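Local coordinates for protein N-acylethanolamine-hydrolyzing acid amidase beta-subunit (Caenorhabditis elegans, PDB 6DY3) that probably hydrolyses N-acylethanolamines such as N-palmitoylethanolamine to ethanolamine and free fatty acids, as the nucleophile-bearing beta subunit of a heterodimeric amidase, at residues E83-F88 with T116-P121; R71-Y76 with R139-A144; G62-S67 with D98-Q103; I13-N18 with I125-K130. All coordinates share one frame; numbering follows the deposited sequence.

Contact 1: E83-F88 with T116-P121; sequences EFYTKF and THLFSP
Leu118 forks over two neighbouring residues of helix 76-89: its CD1 lies 3.4 Å from Tyr85 CE2, approaching the ring obliquely, and its CD2 lies 3.9 Å from Thr86 CG2. The tyrosine ring meets the loop because CG stands anti to the backbone N (chi1 174°). Two residues on, Ser120 turns its backbone to the threonine, with its CA 3.7 Å from Thr86 OG1. A water accepts from Ser120 N at 2.9 Å and donates to Thr86 O at 2.7 Å, joining loop and helix backbones. Further round, Lys87 runs back along the helix and bends at its last torsion (chi4 67°), so that NZ comes 3.1 Å from Ser120 OG. The same NZ makes a long salt bridge to Glu83 OE1, 3.8 Å away and one turn earlier, and gives a hydrogen bond to a second water at 3.1 Å. Asp100 of the alpha subunit forms a weak, long ion pair with Lys87 NZ, and Tyr99 of that chain packs on Ser120. A methionine in place of Lys87 would probably leave the Glu83 carboxylate without this positive mate and the water without this donor. The contact is thus apolar at the Leu118 end and polar and bridged by water at the buried Ser120 end, where the lysine probably offsets the nearby glutamate.

Contact 2: R71-Y76 with R139-A144; sequences RYSGAY and RNRWSA
Arg71 reaches across to Asn140 with NH1, which donates to Asn140 OD1 at 2.6 Å and 162°, the oxygen lying at the guanidinium edge close to its plane. The guanidinium and amide planes are turned 57° apart. The same NH1 makes a weak, bent bond to Arg139 O at 3.0 Å. Arg71 reaches this far on an extended chain whose CG is anti to the backbone N (chi1 -164°). From the other side Arg141, also extended, sends NH2 in a nearly straight bond to Gly74 O at 3.0 Å, while Ser73 CB sits over one guanidinium face, 3.4 Å from NH2. Two loops of the Ntn-hydrolase fold are joined in this way: the one leading from strand 64-70 into helix 76-89, and the turn between the adjacent antiparallel strands 134-139 and 145-149. Asn140 N to Ala144 O, 2.9 Å, closes that turn, which contains a cis peptide before Trp142. Replacing Arg71 by a leucine would probably leave Asn140 OD1 without its donor and Asp165, which pairs with Arg71 NE in a salt bridge, without this charge. Asn146 OD1 accepts from Asn140 ND2, which holds the amide's orientation, and Trp142 has one ring face under Arg141 CG.

Contact 3: G62-S67 with D98-Q103; sequences GEYSVS and DVLENQ
Helix 92-102 lies against one face of the large antiparallel sheet, and Tyr64 on strand 64-70 reaches across to Leu100, Val99 and Gln103. The ring stands off the strand with CG between the backbone N and the carbonyl carbon (chi1 63°), which carries its hydroxyl to the end of the helix. There OH donates to Gln103 O at 2.8 Å, an oxygen near the ring plane at its edge and belonging to the first residue beyond the helix. Strand and helix run almost antiparallel, at 173° with axes 10.3 Å apart, in the layered helix-sheet arrangement of the Ntn hydrolases. A classic beta bulge, Glu63 and Tyr64 opposite Arg60, marks the start of the strand. Leu100 CD2 packs obliquely on the ring, 3.7 Å from Tyr64 CE1, and also meets Val66 CG1 at 3.9 Å. Val99 O lies close to the hydroxyl without bonding to it and instead takes Gln103 N. Ala109 and Phe113 of helix 106-113 pack on Tyr64 and Val66, respectively.

Contact 4: I13-N18 with I125-K130; sequences IIHGRN and IVAGIK
Strands 13-18 and 125-127 face one another from the two stacked antiparallel sheets of the Ntn-hydrolase sandwich, their short axes 7.7 Å apart and running at 148° to each other, with no direct hydrogen bond between the segments. Ile13, His15, Ile125 and Ala127 turn inward to fill the interface. Ala127 CB lies between the first two, 3.8 Å from Ile13 CG2 and 3.8 Å from His15 ND1. The imidazole leans out with CG anti to the backbone N (chi1 -171°) and brings CE1 to 3.4 Å from Ile125 O, while NE2 touches Ile125 CG2 at 3.8 Å; both approaches are contacts only. The polar atoms of this buried ring are met from strand 64-70, ND1 by Ser65 OG and NE2 by Ser67 OG, which fixes the ring's rotation. Further along, Arg17, a residue probably important for activity, packs on the likely nucleophile Cys1. Its NE bonds to Asn18 O from above the carbonyl plane, and Leu68 O takes NH2, so backbone oxygens hold the guanidinium at two points. At the opposite end Ile13 packs over the Gly128 carbonyl, its CB 3.5 Å from Gly128 O. Beside it a single water donates to Ile13 O at 2.8 Å and to Gly128 O at 2.9 Å, linking strand 13-20 to the turn after strand 122-127.

The contacts form two pairs. Contacts 1 and 2, centres about 9 Å apart, lie side by side at one end of the large sheet, where Phe119 N probably bonds to Trp142 O (3.2 Å). Contacts 3 and 4, centres about 11 Å apart, use opposite faces of neighbouring strands 64-70 and 122-127, which are probably bonded through Ser65 O and Ala127 N (2.9 Å). One carries the helix layer, the other the second sheet. Between pairs, chain continuity does the joining: contact 1 continues into 4, and 3 into 2. Around the probable active site, contact 4 supplies Arg17, while the side chain of Arg71 in contact 2 lies about 10 Å from that of Cys1 and about 6 Å from that of Asn163.

Contact 1: E83-F88 with T116-P121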
loop_
_atom_site.group_PDB
_atom_site.type_symbol
_atom_site.label_atom_id
_atom_site.label_comp_id
_atom_site.label_asym_id
_atom_site.label_seq_id
_atom_site.Cartn_x
_atom_site.Cartn_y
_atom_site.Cartn_z
ATOM N N GLU B 83 -16.349 9.762 -2.854
ATOM C CA GLU B 83 -14.991 9.227 -2.772
ATOM C C GLU B 83 -14.101 10.140 -1.938
ATOM O O GLU B 83 -13.406 9.687 -1.023
ATOM C CB GLU B 83 -14.401 9.051 -4.178
ATOM C CG GLU B 83 -15.136 8.042 -5.072
ATOM C CD GLU B 83 -14.654 6.603 -4.905
ATOM O OE1 GLU B 83 -13.755 6.351 -4.070
ATOM O OE2 GLU B 83 -15.177 5.714 -5.617
ATOM N N PHE B 84 -14.104 11.436 -2.253
ATOM C CA PHE B 84 -13.318 12.389 -1.474
ATOM C C PHE B 84 -13.785 12.439 -0.027
ATOM O O PHE B 84 -12.973 12.616 0.887
ATOM C CB PHE B 84 -13.406 13.776 -2.107
ATOM C CG PHE B 84 -12.418 14.004 -3.215
ATOM C CD1 PHE B 84 -11.678 15.179 -3.269
ATOM C CD2 PHE B 84 -12.229 13.051 -4.203
ATOM C CE1 PHE B 84 -10.766 15.398 -4.289
ATOM C CE2 PHE B 84 -11.315 13.261 -5.229
ATOM C CZ PHE B 84 -10.583 14.436 -5.272
ATOM N N TYR B 85 -15.091 12.291 0.203
ATOM C CA TYR B 85 -15.624 12.382 1.558
ATOM C C TYR B 85 -15.064 11.276 2.448
ATOM O O TYR B 85 -14.605 11.536 3.565
ATOM C CB TYR B 85 -17.150 12.322 1.520
ATOM C CG TYR B 85 -17.805 12.262 2.882
ATOM C CD1 TYR B 85 -17.843 13.378 3.706
ATOM C CD2 TYR B 85 -18.402 11.091 3.337
ATOM C CE1 TYR B 85 -18.448 13.332 4.950
ATOM C CE2 TYR B 85 -19.010 11.034 4.579
ATOM C CZ TYR B 85 -19.031 12.158 5.382
ATOM O OH TYR B 85 -19.635 12.109 6.620
ATOM N N THR B 86 -15.095 10.030 1.969
ATOM C CA THR B 86 -14.615 8.925 2.789
ATOM C C THR B 86 -13.099 8.961 2.943
ATOM O O THR B 86 -12.575 8.570 3.991
ATOM C CB THR B 86 -15.047 7.592 2.182
ATOM O OG1 THR B 86 -14.408 7.419 0.914
ATOM C CG2 THR B 86 -16.552 7.559 1.981
ATOM N N LYS B 87 -12.378 9.434 1.925
ATOM C CA LYS B 87 -10.927 9.540 2.043
ATOM C C LYS B 87 -10.530 10.533 3.126
ATOM O O LYS B 87 -9.539 10.324 3.836
ATOM C CB LYS B 87 -10.320 9.944 0.701
ATOM C CG LYS B 87 -10.205 8.801 -0.300
ATOM C CD LYS B 87 -9.472 9.246 -1.550
ATOM C CE LYS B 87 -9.066 8.072 -2.417
ATOM N NZ LYS B 87 -10.237 7.381 -3.011
ATOM N N PHE B 88 -11.290 11.623 3.271
ATOM C CA PHE B 88 -11.029 12.586 4.336
ATOM C C PHE B 88 -11.543 12.080 5.677
ATOM O O PHE B 88 -10.943 12.350 6.722
ATOM C CB PHE B 88 -11.679 13.933 4.004
ATOM C CG PHE B 88 -10.826 14.832 3.159
ATOM C CD1 PHE B 88 -9.931 15.710 3.751
ATOM C CD2 PHE B 88 -10.930 14.813 1.773
ATOM C CE1 PHE B 88 -9.142 16.549 2.975
ATOM C CE2 PHE B 88 -10.147 15.647 0.985
ATOM C CZ PHE B 88 -9.251 16.518 1.586
ATOM N N THR B 116 -17.419 -2.324 10.185
ATOM C CA THR B 116 -18.419 -1.597 9.409
ATOM C C THR B 116 -18.303 -0.119 9.750
ATOM O O THR B 116 -18.811 0.338 10.775
ATOM C CB THR B 116 -19.824 -2.110 9.702
ATOM O OG1 THR B 116 -19.918 -3.493 9.351
ATOM C CG2 THR B 116 -20.853 -1.321 8.899
ATOM N N HIS B 117 -17.617 0.627 8.892
ATOM C CA HIS B 117 -17.524 2.072 9.028
ATOM C C HIS B 117 -17.095 2.633 7.684
ATOM O O HIS B 117 -16.651 1.896 6.802
ATOM C CB HIS B 117 -16.551 2.474 10.144
ATOM C CG HIS B 117 -15.227 1.777 10.078
ATOM N ND1 HIS B 117 -14.511 1.640 8.910
ATOM C CD2 HIS B 117 -14.496 1.168 11.040
ATOM C CE1 HIS B 117 -13.392 0.983 9.155
ATOM N NE2 HIS B 117 -13.359 0.684 10.440
ATOM N N LEU B 118 -17.249 3.945 7.531
ATOM C CA LEU B 118 -16.849 4.593 6.287
ATOM C C LEU B 118 -15.390 4.284 5.981
ATOM O O LEU B 118 -14.500 4.540 6.797
ATOM C CB LEU B 118 -17.069 6.106 6.371
ATOM C CG LEU B 118 -18.491 6.619 6.122
ATOM C CD1 LEU B 118 -18.533 8.118 6.322
ATOM C CD2 LEU B 118 -18.999 6.260 4.728
ATOM N N PHE B 119 -15.149 3.722 4.801
ATOM C CA PHE B 119 -13.794 3.441 4.362
ATOM C C PHE B 119 -13.761 3.496 2.845
ATOM O O PHE B 119 -14.695 3.042 2.178
ATOM C CB PHE B 119 -13.308 2.081 4.860
ATOM C CG PHE B 119 -11.822 1.939 4.843
ATOM C CD1 PHE B 119 -11.059 2.408 5.900
ATOM C CD2 PHE B 119 -11.183 1.346 3.765
ATOM C CE1 PHE B 119 -9.681 2.284 5.884
ATOM C CE2 PHE B 119 -9.802 1.217 3.736
ATOM C CZ PHE B 119 -9.048 1.684 4.794
ATOM N N SER B 120 -12.693 4.070 2.311
ATOM C CA SER B 120 -12.588 4.241 0.875
ATOM C C SER B 120 -12.628 2.872 0.197
ATOM O O SER B 120 -11.973 1.932 0.674
ATOM C CB SER B 120 -11.295 4.974 0.528
ATOM O OG SER B 120 -11.263 5.346 -0.839
ATOM N N PRO B 121 -13.393 2.705 -0.883
ATOM C CA PRO B 121 -13.436 1.397 -1.548
ATOM C C PRO B 121 -12.041 0.956 -1.962
ATOM O O PRO B 121 -11.255 1.735 -2.504
ATOM C CB PRO B 121 -14.347 1.640 -2.755
ATOM C CG PRO B 121 -15.192 2.790 -2.360
ATOM C CD PRO B 121 -14.313 3.662 -1.516
HETATM O O HOH W 1 -13.046 6.738 -1.778
HETATM O O HOH W 2 -11.415 6.083 4.020
#

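Contact 2: R71-Y76 with R139-A144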
loop_
_atom_site.group_PDB
_atom_site.type_symbol
_atom_site.label_atom_id
_atom_site.label_comp_id
_atom_site.label_asym_id
_atom_site.label_seq_id
_atom_site.Cartn_x
_atom_site.Cartn_y
_atom_site.Cartn_z
ATOM N N ARG B 71 -9.626 0.593 -5.444
ATOM C CA ARG B 71 -10.743 -0.059 -6.115
ATOM C C ARG B 71 -11.466 0.993 -6.938
ATOM O O ARG B 71 -11.981 1.972 -6.385
ATOM C CB ARG B 71 -11.688 -0.706 -5.103
ATOM C CG ARG B 71 -12.654 -1.707 -5.680
ATOM C CD ARG B 71 -13.468 -2.327 -4.564
ATOM N NE ARG B 71 -14.422 -3.316 -5.047
ATOM C CZ ARG B 71 -15.318 -3.915 -4.273
ATOM N NH1 ARG B 71 -15.380 -3.619 -2.981
ATOM N NH2 ARG B 71 -16.152 -4.809 -4.786
ATOM N N TYR B 72 -11.497 0.790 -8.251
ATOM C CA TYR B 72 -12.097 1.734 -9.183
ATOM C C TYR B 72 -13.299 1.083 -9.846
ATOM O O TYR B 72 -13.159 0.076 -10.549
ATOM C CB TYR B 72 -11.089 2.188 -10.243
ATOM C CG TYR B 72 -9.792 2.701 -9.670
ATOM C CD1 TYR B 72 -9.759 3.880 -8.933
ATOM C CD2 TYR B 72 -8.596 2.019 -9.878
ATOM C CE1 TYR B 72 -8.574 4.362 -8.406
ATOM C CE2 TYR B 72 -7.404 2.492 -9.360
ATOM C CZ TYR B 72 -7.398 3.668 -8.622
ATOM O OH TYR B 72 -6.223 4.156 -8.093
ATOM N N SER B 73 -14.465 1.670 -9.638
ATOM C CA SER B 73 -15.690 1.231 -10.280
ATOM C C SER B 73 -16.140 2.328 -11.237
ATOM O O SER B 73 -15.499 3.378 -11.361
ATOM C CB SER B 73 -16.764 0.919 -9.233
ATOM O OG SER B 73 -16.322 -0.072 -8.314
ATOM N N GLY B 74 -17.237 2.078 -11.935
ATOM C CA GLY B 74 -17.772 3.060 -12.846
ATOM C C GLY B 74 -18.340 4.253 -12.100
ATOM O O GLY B 74 -18.285 4.362 -10.874
ATOM N N ALA B 75 -18.896 5.181 -12.877
ATOM C CA ALA B 75 -19.615 6.326 -12.321
ATOM C C ALA B 75 -18.706 7.166 -11.430
ATOM O O ALA B 75 -19.099 7.608 -10.348
ATOM C CB ALA B 75 -20.858 5.867 -11.559
ATOM N N TYR B 76 -17.474 7.384 -11.891
ATOM C CA TYR B 76 -16.548 8.241 -11.160
ATOM C C TYR B 76 -17.102 9.654 -11.030
ATOM O O TYR B 76 -16.897 10.317 -10.006
ATOM C CB TYR B 76 -15.196 8.248 -11.872
ATOM C CG TYR B 76 -14.074 8.895 -11.096
ATOM C CD1 TYR B 76 -13.729 8.443 -9.828
ATOM C CD2 TYR B 76 -13.340 9.938 -11.647
ATOM C CE1 TYR B 76 -12.697 9.028 -9.115
ATOM C CE2 TYR B 76 -12.301 10.528 -10.945
ATOM C CZ TYR B 76 -11.984 10.068 -9.676
ATOM O OH TYR B 76 -10.951 10.641 -8.964
ATOM N N ARG B 139 -13.513 -3.697 0.630
ATOM C CA ARG B 139 -14.193 -2.533 1.184
ATOM C C ARG B 139 -15.148 -2.011 0.121
ATOM O O ARG B 139 -14.715 -1.534 -0.936
ATOM C CB ARG B 139 -13.187 -1.463 1.602
ATOM C CG ARG B 139 -12.214 -1.917 2.682
ATOM C CD ARG B 139 -12.935 -2.386 3.942
ATOM N NE ARG B 139 -13.979 -1.458 4.367
ATOM C CZ ARG B 139 -14.571 -1.489 5.555
ATOM N NH1 ARG B 139 -14.225 -2.397 6.451
ATOM N NH2 ARG B 139 -15.509 -0.605 5.845
ATOM N N ASN B 140 -16.443 -2.097 0.397
ATOM C CA ASN B 140 -17.466 -1.746 -0.575
ATOM C C ASN B 140 -17.939 -0.319 -0.350
ATOM O O ASN B 140 -17.616 0.323 0.650
ATOM C CB ASN B 140 -18.648 -2.718 -0.488
ATOM C CG ASN B 140 -18.242 -4.156 -0.725
ATOM O OD1 ASN B 140 -17.478 -4.453 -1.642
ATOM N ND2 ASN B 140 -18.743 -5.060 0.111
ATOM N N ARG B 141 -18.714 0.172 -1.309
ATOM C CA ARG B 141 -19.350 1.471 -1.192
ATOM C C ARG B 141 -20.477 1.382 -0.149
ATOM O O ARG B 141 -21.464 0.674 -0.388
ATOM C CB ARG B 141 -19.910 1.920 -2.535
ATOM C CG ARG B 141 -18.843 2.253 -3.556
ATOM C CD ARG B 141 -19.461 2.568 -4.902
ATOM N NE ARG B 141 -18.491 3.125 -5.842
ATOM C CZ ARG B 141 -18.749 3.372 -7.125
ATOM N NH1 ARG B 141 -19.950 3.103 -7.627
ATOM N NH2 ARG B 141 -17.806 3.889 -7.908
ATOM N N TRP B 142 -20.369 2.067 0.997
ATOM C CA TRP B 142 -19.221 2.900 1.397
ATOM C C TRP B 142 -18.788 2.576 2.814
ATOM O O TRP B 142 -17.921 3.250 3.367
ATOM C CB TRP B 142 -19.580 4.384 1.290
ATOM C CG TRP B 142 -19.923 4.820 -0.105
ATOM C CD1 TRP B 142 -21.165 4.887 -0.660
ATOM C CD2 TRP B 142 -19.008 5.257 -1.118
ATOM N NE1 TRP B 142 -21.082 5.333 -1.956
ATOM C CE2 TRP B 142 -19.768 5.565 -2.263
ATOM C CE3 TRP B 142 -17.621 5.416 -1.168
ATOM C CZ2 TRP B 142 -19.190 6.027 -3.443
ATOM C CZ3 TRP B 142 -17.048 5.870 -2.341
ATOM C CH2 TRP B 142 -17.831 6.171 -3.463
ATOM N N SER B 143 -19.372 1.529 3.393
ATOM C CA SER B 143 -19.064 1.183 4.775
ATOM C C SER B 143 -19.087 -0.311 5.063
ATOM O O SER B 143 -18.775 -0.699 6.190
ATOM C CB SER B 143 -20.056 1.905 5.692
ATOM O OG SER B 143 -21.382 1.557 5.340
ATOM N N ALA B 144 -19.451 -1.158 4.109
ATOM C CA ALA B 144 -19.502 -2.595 4.322
ATOM C C ALA B 144 -18.229 -3.250 3.804
ATOM O O ALA B 144 -17.481 -2.672 3.010
ATOM C CB ALA B 144 -20.725 -3.202 3.632
#

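Contact 3: G62-S67 with D98-Q103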
loop_
_atom_site.group_PDB
_atom_site.type_symbol
_atom_site.label_atom_id
_atom_site.label_comp_id
_atom_site.label_asym_id
_atom_site.label_seq_id
_atom_site.Cartn_x
_atom_site.Cartn_y
_atom_site.Cartn_z
ATOM N N GLY B 62 6.740 -11.599 11.748
ATOM C CA GLY B 62 6.362 -12.799 12.454
ATOM C C GLY B 62 4.872 -13.037 12.577
ATOM O O GLY B 62 4.471 -14.132 12.984
ATOM N N GLU B 63 4.033 -12.061 12.234
ATOM C CA GLU B 63 2.600 -12.161 12.497
ATOM C C GLU B 63 1.769 -12.056 11.227
ATOM O O GLU B 63 1.009 -12.981 10.922
ATOM C CB GLU B 63 2.191 -11.093 13.519
ATOM C CG GLU B 63 2.929 -11.221 14.853
ATOM C CD GLU B 63 2.536 -12.474 15.640
ATOM O OE1 GLU B 63 1.572 -13.165 15.243
ATOM O OE2 GLU B 63 3.197 -12.772 16.658
ATOM N N TYR B 64 1.863 -10.955 10.486
ATOM C CA TYR B 64 1.065 -10.812 9.277
ATOM C C TYR B 64 1.650 -9.712 8.403
ATOM O O TYR B 64 2.437 -8.876 8.858
ATOM C CB TYR B 64 -0.394 -10.485 9.602
ATOM C CG TYR B 64 -0.575 -9.162 10.308
ATOM C CD1 TYR B 64 -0.889 -8.012 9.594
ATOM C CD2 TYR B 64 -0.434 -9.056 11.683
ATOM C CE1 TYR B 64 -1.060 -6.801 10.227
ATOM C CE2 TYR B 64 -0.605 -7.846 12.325
ATOM C CZ TYR B 64 -0.916 -6.723 11.592
ATOM O OH TYR B 64 -1.085 -5.517 12.230
ATOM N N SER B 65 1.228 -9.714 7.142
ATOM C CA SER B 65 1.563 -8.663 6.198
ATOM C C SER B 65 0.285 -8.190 5.515
ATOM O O SER B 65 -0.715 -8.911 5.450
ATOM C CB SER B 65 2.596 -9.141 5.158
ATOM O OG SER B 65 2.126 -10.266 4.446
ATOM N N VAL B 66 0.321 -6.955 5.016
ATOM C CA VAL B 66 -0.859 -6.325 4.440
ATOM C C VAL B 66 -0.447 -5.485 3.240
ATOM O O VAL B 66 0.648 -4.917 3.200
ATOM C CB VAL B 66 -1.613 -5.466 5.476
ATOM C CG1 VAL B 66 -0.710 -4.392 6.029
ATOM C CG2 VAL B 66 -2.850 -4.855 4.852
ATOM N N SER B 67 -1.330 -5.442 2.241
ATOM C CA SER B 67 -1.203 -4.534 1.108
ATOM C C SER B 67 -2.591 -4.058 0.694
ATOM O O SER B 67 -3.568 -4.809 0.763
ATOM C CB SER B 67 -0.499 -5.199 -0.089
ATOM O OG SER B 67 -1.319 -6.184 -0.694
ATOM N N ASP B 98 -1.872 2.402 11.540
ATOM C CA ASP B 98 -2.374 2.250 12.900
ATOM C C ASP B 98 -2.677 0.793 13.214
ATOM O O ASP B 98 -2.482 0.339 14.346
ATOM C CB ASP B 98 -3.619 3.115 13.090
ATOM C CG ASP B 98 -4.178 3.034 14.494
ATOM O OD1 ASP B 98 -3.629 3.705 15.395
ATOM O OD2 ASP B 98 -5.173 2.304 14.694
ATOM N N VAL B 99 -3.173 0.044 12.229
ATOM C CA VAL B 99 -3.421 -1.377 12.445
ATOM C C VAL B 99 -2.107 -2.121 12.645
ATOM O O VAL B 99 -1.993 -2.982 13.527
ATOM C CB VAL B 99 -4.234 -1.962 11.273
ATOM C CG1 VAL B 99 -4.347 -3.486 11.388
ATOM C CG2 VAL B 99 -5.614 -1.336 11.223
ATOM N N LEU B 100 -1.094 -1.803 11.834
ATOM C CA LEU B 100 0.209 -2.445 11.985
ATOM C C LEU B 100 0.815 -2.163 13.351
ATOM O O LEU B 100 1.585 -2.979 13.867
ATOM C CB LEU B 100 1.167 -1.973 10.887
ATOM C CG LEU B 100 0.930 -2.518 9.479
ATOM C CD1 LEU B 100 1.806 -1.786 8.466
ATOM C CD2 LEU B 100 1.192 -4.013 9.435
ATOM N N GLU B 101 0.478 -1.025 13.952
ATOM C CA GLU B 101 1.078 -0.625 15.217
ATOM C C GLU B 101 0.348 -1.182 16.431
ATOM O O GLU B 101 0.992 -1.447 17.450
ATOM C CB GLU B 101 1.126 0.903 15.309
ATOM C CG GLU B 101 1.933 1.431 16.487
ATOM C CD GLU B 101 2.248 2.912 16.364
ATOM O OE1 GLU B 101 2.832 3.321 15.338
ATOM O OE2 GLU B 101 1.915 3.670 17.295
ATOM N N ASN B 102 -0.972 -1.384 16.345
ATOM C CA ASN B 102 -1.785 -1.745 17.500
ATOM C C ASN B 102 -2.447 -3.116 17.418
ATOM O O ASN B 102 -3.018 -3.559 18.419
ATOM C CB ASN B 102 -2.875 -0.684 17.722
ATOM C CG ASN B 102 -2.301 0.699 17.946
ATOM O OD1 ASN B 102 -1.321 0.864 18.672
ATOM N ND2 ASN B 102 -2.882 1.694 17.288
ATOM N N GLN B 103 -2.415 -3.789 16.273
ATOM C CA GLN B 103 -2.979 -5.128 16.135
ATOM C C GLN B 103 -1.834 -6.119 15.966
ATOM O O GLN B 103 -1.062 -6.026 15.006
ATOM C CB GLN B 103 -3.954 -5.194 14.959
ATOM C CG GLN B 103 -5.085 -4.172 15.041
ATOM C CD GLN B 103 -5.910 -4.282 16.322
ATOM O OE1 GLN B 103 -6.162 -5.372 16.831
ATOM N NE2 GLN B 103 -6.324 -3.142 16.850
#

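Contact 4: I13-N18 with I125-K130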
loop_
_atom_site.group_PDB
_atom_site.type_symbol
_atom_site.label_atom_id
_atom_site.label_comp_id
_atom_site.label_asym_id
_atom_site.label_seq_id
_atom_site.Cartn_x
_atom_site.Cartn_y
_atom_site.Cartn_z
ATOM N N ILE B 13 3.036 -19.227 3.856
ATOM C CA ILE B 13 2.169 -18.227 3.241
ATOM C C ILE B 13 3.048 -17.116 2.679
ATOM O O ILE B 13 3.836 -16.506 3.412
ATOM C CB ILE B 13 1.144 -17.681 4.247
ATOM C CG1 ILE B 13 0.288 -18.839 4.773
ATOM C CG2 ILE B 13 0.274 -16.608 3.596
ATOM C CD1 ILE B 13 -0.793 -18.436 5.737
ATOM N N ILE B 14 2.903 -16.849 1.380
ATOM C CA ILE B 14 3.713 -15.867 0.669
ATOM C C ILE B 14 2.815 -14.741 0.181
ATOM O O ILE B 14 1.729 -14.987 -0.357
ATOM C CB ILE B 14 4.477 -16.506 -0.512
ATOM C CG1 ILE B 14 5.408 -17.613 -0.010
ATOM C CG2 ILE B 14 5.274 -15.456 -1.272
ATOM C CD1 ILE B 14 4.786 -18.989 -0.006
ATOM N N HIS B 15 3.284 -13.506 0.348
ATOM C CA HIS B 15 2.536 -12.313 -0.032
ATOM C C HIS B 15 3.349 -11.556 -1.074
ATOM O O HIS B 15 4.425 -11.031 -0.767
ATOM C CB HIS B 15 2.258 -11.434 1.186
ATOM C CG HIS B 15 1.319 -10.300 0.912
ATOM N ND1 HIS B 15 0.619 -9.658 1.911
ATOM C CD2 HIS B 15 0.955 -9.700 -0.245
ATOM C CE1 HIS B 15 -0.131 -8.709 1.382
ATOM N NE2 HIS B 15 0.055 -8.714 0.074
ATOM N N GLY B 16 2.834 -11.501 -2.299
ATOM C CA GLY B 16 3.475 -10.785 -3.386
ATOM C C GLY B 16 2.669 -9.552 -3.748
ATOM O O GLY B 16 1.438 -9.562 -3.691
ATOM N N ARG B 17 3.366 -8.495 -4.151
ATOM C CA ARG B 17 2.701 -7.226 -4.401
ATOM C C ARG B 17 3.453 -6.438 -5.462
ATOM O O ARG B 17 4.649 -6.177 -5.316
ATOM C CB ARG B 17 2.599 -6.405 -3.108
ATOM C CG ARG B 17 1.482 -5.371 -3.128
ATOM C CD ARG B 17 1.962 -4.019 -3.600
ATOM N NE ARG B 17 0.865 -3.244 -4.165
ATOM C CZ ARG B 17 0.039 -2.474 -3.472
ATOM N NH1 ARG B 17 0.176 -2.349 -2.165
ATOM N NH2 ARG B 17 -0.925 -1.819 -4.103
ATOM N N ASN B 18 2.739 -6.043 -6.509
ATOM C CA ASN B 18 3.231 -5.088 -7.489
ATOM C C ASN B 18 2.464 -3.788 -7.321
ATOM O O ASN B 18 1.247 -3.804 -7.129
ATOM C CB ASN B 18 3.054 -5.608 -8.915
ATOM C CG ASN B 18 4.157 -6.555 -9.340
ATOM O OD1 ASN B 18 4.994 -6.958 -8.533
ATOM N ND2 ASN B 18 4.160 -6.922 -10.615
ATOM N N ILE B 125 -5.476 -6.907 1.288
ATOM C CA ILE B 125 -4.984 -8.278 1.209
ATOM C C ILE B 125 -4.097 -8.515 2.420
ATOM O O ILE B 125 -3.118 -7.790 2.631
ATOM C CB ILE B 125 -4.221 -8.533 -0.100
ATOM C CG1 ILE B 125 -5.161 -8.422 -1.307
ATOM C CG2 ILE B 125 -3.547 -9.895 -0.078
ATOM C CD1 ILE B 125 -5.349 -7.013 -1.836
ATOM N N VAL B 126 -4.428 -9.537 3.203
ATOM C CA VAL B 126 -3.733 -9.832 4.447
ATOM C C VAL B 126 -3.226 -11.266 4.390
ATOM O O VAL B 126 -3.947 -12.175 3.960
ATOM C CB VAL B 126 -4.652 -9.625 5.672
ATOM C CG1 VAL B 126 -3.840 -9.662 6.964
ATOM C CG2 VAL B 126 -5.426 -8.320 5.555
ATOM N N ALA B 127 -1.986 -11.465 4.830
ATOM C CA ALA B 127 -1.354 -12.775 4.859
ATOM C C ALA B 127 -0.887 -13.086 6.274
ATOM O O ALA B 127 -0.356 -12.213 6.968
ATOM C CB ALA B 127 -0.170 -12.833 3.889
ATOM N N GLY B 128 -1.080 -14.333 6.697
ATOM C CA GLY B 128 -0.746 -14.734 8.049
ATOM C C GLY B 128 0.309 -15.818 8.128
ATOM O O GLY B 128 1.211 -15.890 7.287
ATOM N N ILE B 129 0.200 -16.674 9.146
ATOM C CA ILE B 129 1.214 -17.688 9.414
ATOM C C ILE B 129 0.564 -19.057 9.585
ATOM O O ILE B 129 1.166 -20.084 9.248
ATOM C CB ILE B 129 2.042 -17.307 10.652
ATOM C CG1 ILE B 129 1.135 -17.214 11.881
ATOM C CG2 ILE B 129 2.783 -15.994 10.397
ATOM C CD1 ILE B 129 1.836 -16.732 13.149
ATOM N N LYS B 130 -0.668 -19.087 10.090
ATOM C CA LYS B 130 -1.364 -20.346 10.312
ATOM C C LYS B 130 -2.116 -20.760 9.046
ATOM O O LYS B 130 -2.040 -20.109 8.003
ATOM C CB LYS B 130 -2.301 -20.230 11.514
ATOM C CG LYS B 130 -1.571 -20.121 12.840
ATOM C CD LYS B 130 -2.435 -19.528 13.948
ATOM C CE LYS B 130 -3.765 -20.246 14.091
ATOM N NZ LYS B 130 -4.632 -19.598 15.109
HETATM O O HOH W 3 3.864 -16.560 6.210
#